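Local coordinates for uncharacterized protein (Pectobacterium atrosepticum, PDB 3ESI) that is of unknown function but carries an ApeI dehydratase-like domain of the hotdog clan, consistent with a role in dehydrating acyl thioesters, at residues Leu6-Val11 with Val20-Gln25. Numbering follows the deposited sequence.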
loop_
_atom_site.group_PDB
_atom_site.type_symbol
_atom_site.label_atom_id
_atom_site.label_comp_id
_atom_site.label_asym_id
_atom_site.label_seq_id
_atom_site.Cartn_x
_atom_site.Cartn_y
_atom_site.Cartn_z
ATOM N N LEU A 6 19.131 1.654 -20.140
ATOM C CA LEU A 6 19.378 1.023 -21.432
ATOM C C LEU A 6 20.088 1.975 -22.375
ATOM O O LEU A 6 21.162 1.663 -22.887
ATOM C CB LEU A 6 18.055 0.559 -22.050
ATOM C CG LEU A 6 17.334 -0.387 -21.091
ATOM C CD1 LEU A 6 16.036 -0.898 -21.690
ATOM C CD2 LEU A 6 18.271 -1.546 -20.767
ATOM N N VAL A 7 19.479 3.136 -22.598
ATOM C CA VAL A 7 20.037 4.151 -23.476
ATOM C C VAL A 7 19.722 5.516 -22.900
ATOM O O VAL A 7 18.678 5.699 -22.282
ATOM C CB VAL A 7 19.400 4.094 -24.883
ATOM C CG1 VAL A 7 20.039 5.132 -25.789
ATOM C CG2 VAL A 7 19.533 2.699 -25.468
ATOM N N ARG A 8 20.636 6.463 -23.094
ATOM C CA ARG A 8 20.445 7.840 -22.649
ATOM C C ARG A 8 20.710 8.727 -23.849
ATOM O O ARG A 8 21.853 8.885 -24.274
ATOM C CB ARG A 8 21.418 8.245 -21.539
ATOM C CG ARG A 8 21.264 9.731 -21.154
ATOM C CD ARG A 8 22.317 10.227 -20.166
ATOM N NE ARG A 8 22.241 9.536 -18.884
ATOM C CZ ARG A 8 23.019 9.793 -17.834
ATOM N NH1 ARG A 8 23.944 10.734 -17.898
ATOM N NH2 ARG A 8 22.871 9.094 -16.715
ATOM N N HIS A 9 19.662 9.304 -24.410
ATOM C CA HIS A 9 19.869 10.165 -25.548
ATOM C C HIS A 9 20.545 11.456 -25.120
ATOM O O HIS A 9 20.653 11.742 -23.924
ATOM C CB HIS A 9 18.538 10.412 -26.243
ATOM C CG HIS A 9 18.037 9.211 -26.984
ATOM N ND1 HIS A 9 16.751 9.108 -27.466
ATOM C CD2 HIS A 9 18.663 8.063 -27.338
ATOM C CE1 HIS A 9 16.607 7.949 -28.086
ATOM N NE2 HIS A 9 17.752 7.296 -28.022
ATOM N N ASP A 10 21.046 12.205 -26.097
ATOM C CA ASP A 10 21.721 13.468 -25.822
ATOM C C ASP A 10 20.671 14.502 -25.483
ATOM O O ASP A 10 19.515 14.371 -25.880
ATOM C CB ASP A 10 22.511 13.961 -27.042
ATOM C CG ASP A 10 23.594 12.986 -27.487
ATOM O OD1 ASP A 10 24.366 12.496 -26.634
ATOM O OD2 ASP A 10 23.676 12.723 -28.705
ATOM N N VAL A 11 21.079 15.533 -24.755
ATOM C CA VAL A 11 20.166 16.596 -24.378
ATOM C C VAL A 11 19.802 17.459 -25.583
ATOM O O VAL A 11 20.680 17.908 -26.322
ATOM C CB VAL A 11 20.785 17.509 -23.307
ATOM C CG1 VAL A 11 19.803 18.607 -22.939
ATOM C CG2 VAL A 11 21.180 16.690 -22.085
ATOM N N VAL A 20 15.645 15.172 -22.299
ATOM C CA VAL A 20 16.481 13.991 -22.256
ATOM C C VAL A 20 15.525 12.811 -22.288
ATOM O O VAL A 20 14.488 12.814 -21.617
ATOM C CB VAL A 20 17.358 13.934 -20.980
ATOM C CG1 VAL A 20 16.492 13.768 -19.734
ATOM C CG2 VAL A 20 18.355 12.792 -21.103
ATOM N N GLU A 21 15.855 11.823 -23.102
ATOM C CA GLU A 21 15.026 10.646 -23.217
ATOM C C GLU A 21 15.831 9.446 -22.782
ATOM O O GLU A 21 16.954 9.249 -23.244
ATOM C CB GLU A 21 14.569 10.458 -24.656
ATOM C CG GLU A 21 13.640 9.280 -24.824
ATOM C CD GLU A 21 13.047 9.207 -26.209
ATOM O OE1 GLU A 21 12.755 10.283 -26.781
ATOM O OE2 GLU A 21 12.854 8.082 -26.716
ATOM N N LEU A 22 15.275 8.656 -21.878
ATOM C CA LEU A 22 15.973 7.470 -21.421
ATOM C C LEU A 22 15.161 6.226 -21.680
ATOM O O LEU A 22 13.934 6.268 -21.719
ATOM C CB LEU A 22 16.269 7.541 -19.924
ATOM C CG LEU A 22 17.340 8.522 -19.460
ATOM C CD1 LEU A 22 16.849 9.947 -19.637
ATOM C CD2 LEU A 22 17.653 8.255 -18.007
ATOM N N MET A 23 15.852 5.117 -21.894
ATOM C CA MET A 23 15.168 3.846 -22.066
ATOM C C MET A 23 15.626 3.158 -20.794
ATOM O O MET A 23 16.826 3.070 -20.531
ATOM C CB MET A 23 15.658 3.100 -23.312
ATOM C CG MET A 23 14.856 1.836 -23.614
ATOM S SD MET A 23 15.196 1.093 -25.240
ATOM C CE MET A 23 14.091 2.160 -26.296
ATOM N N LEU A 24 14.673 2.716 -19.982
ATOM C CA LEU A 24 15.001 2.076 -18.707
ATOM C C LEU A 24 14.378 0.689 -18.586
ATOM O O LEU A 24 13.344 0.389 -19.196
ATOM C CB LEU A 24 14.506 2.949 -17.542
ATOM C CG LEU A 24 14.753 4.451 -17.668
ATOM C CD1 LEU A 24 14.028 5.184 -16.560
ATOM C CD2 LEU A 24 16.221 4.742 -17.620
ATOM N N GLN A 25 15.019 -0.164 -17.805
ATOM C CA GLN A 25 14.502 -1.505 -17.606
ATOM C C GLN A 25 14.178 -1.645 -16.133
ATOM O O GLN A 25 15.020 -1.349 -15.271
ATOM C CB GLN A 25 15.539 -2.550 -18.035
ATOM C CG GLN A 25 15.135 -4.008 -17.794
ATOM C CD GLN A 25 13.987 -4.491 -18.686
ATOM O OE1 GLN A 25 13.680 -3.887 -19.727
ATOM N NE2 GLN A 25 13.358 -5.606 -18.289
#
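Met23 is paired with two consecutive residues of strand 4-8, Leu6 and Val7, in a classic beta bulge. The carbonyl oxygen of Met23 takes the amide of Leu6, N to O 2.7 Å, and more weakly that of Val7. Met23 returns its own amide to Val7, N to O 2.9 Å.

From this bulge the side chain of Leu6 reaches over strand 17-25. Its CB sits 3.2 Å from Met23 O and also touches Met23 CB; CG still lies over the Met23 carbonyl group. Because CG is anti to the carbonyl carbon of Leu6 (chi1 -57°), the branch is carried on over the neighbouring strand: CD1 packs on Met23 CG at 3.5 Å and borders the backbone of Leu24, and both methyls, CD1 and CD2, touch Gln25 CB. The amide end of Gln25 turns elsewhere, with OE1 hydrogen-bonded to Thr83.

These segments form the first hairpin of the antiparallel hotdog sheet. Strand 4-8 is its edge within the chain, while strand 17-25 is paired along its other edge with strand 83-91. Arg8 and Leu22, a non-hydrogen-bonded pair, project on the face that meets helix 45-59, Arg8 touching Val59 and Leu22 touching Tyr55; Val7 and Met23 occupy the reverse face, CB to CB 4.2 Å.

Past the end of strand 4-8, the pairing is continued by His9, whose amide N meets Glu21 O at 2.9 Å in a nearly straight bond (168°). The imidazole and the Glu21 side chain run alongside each other, ring and carboxylate planes 52° apart. His9 ND1 lies 3.8 Å from Glu21 CB, and the carboxylate passes close to the ring without bonding to it; Glu21 OE2 instead forms a salt bridge with Arg85.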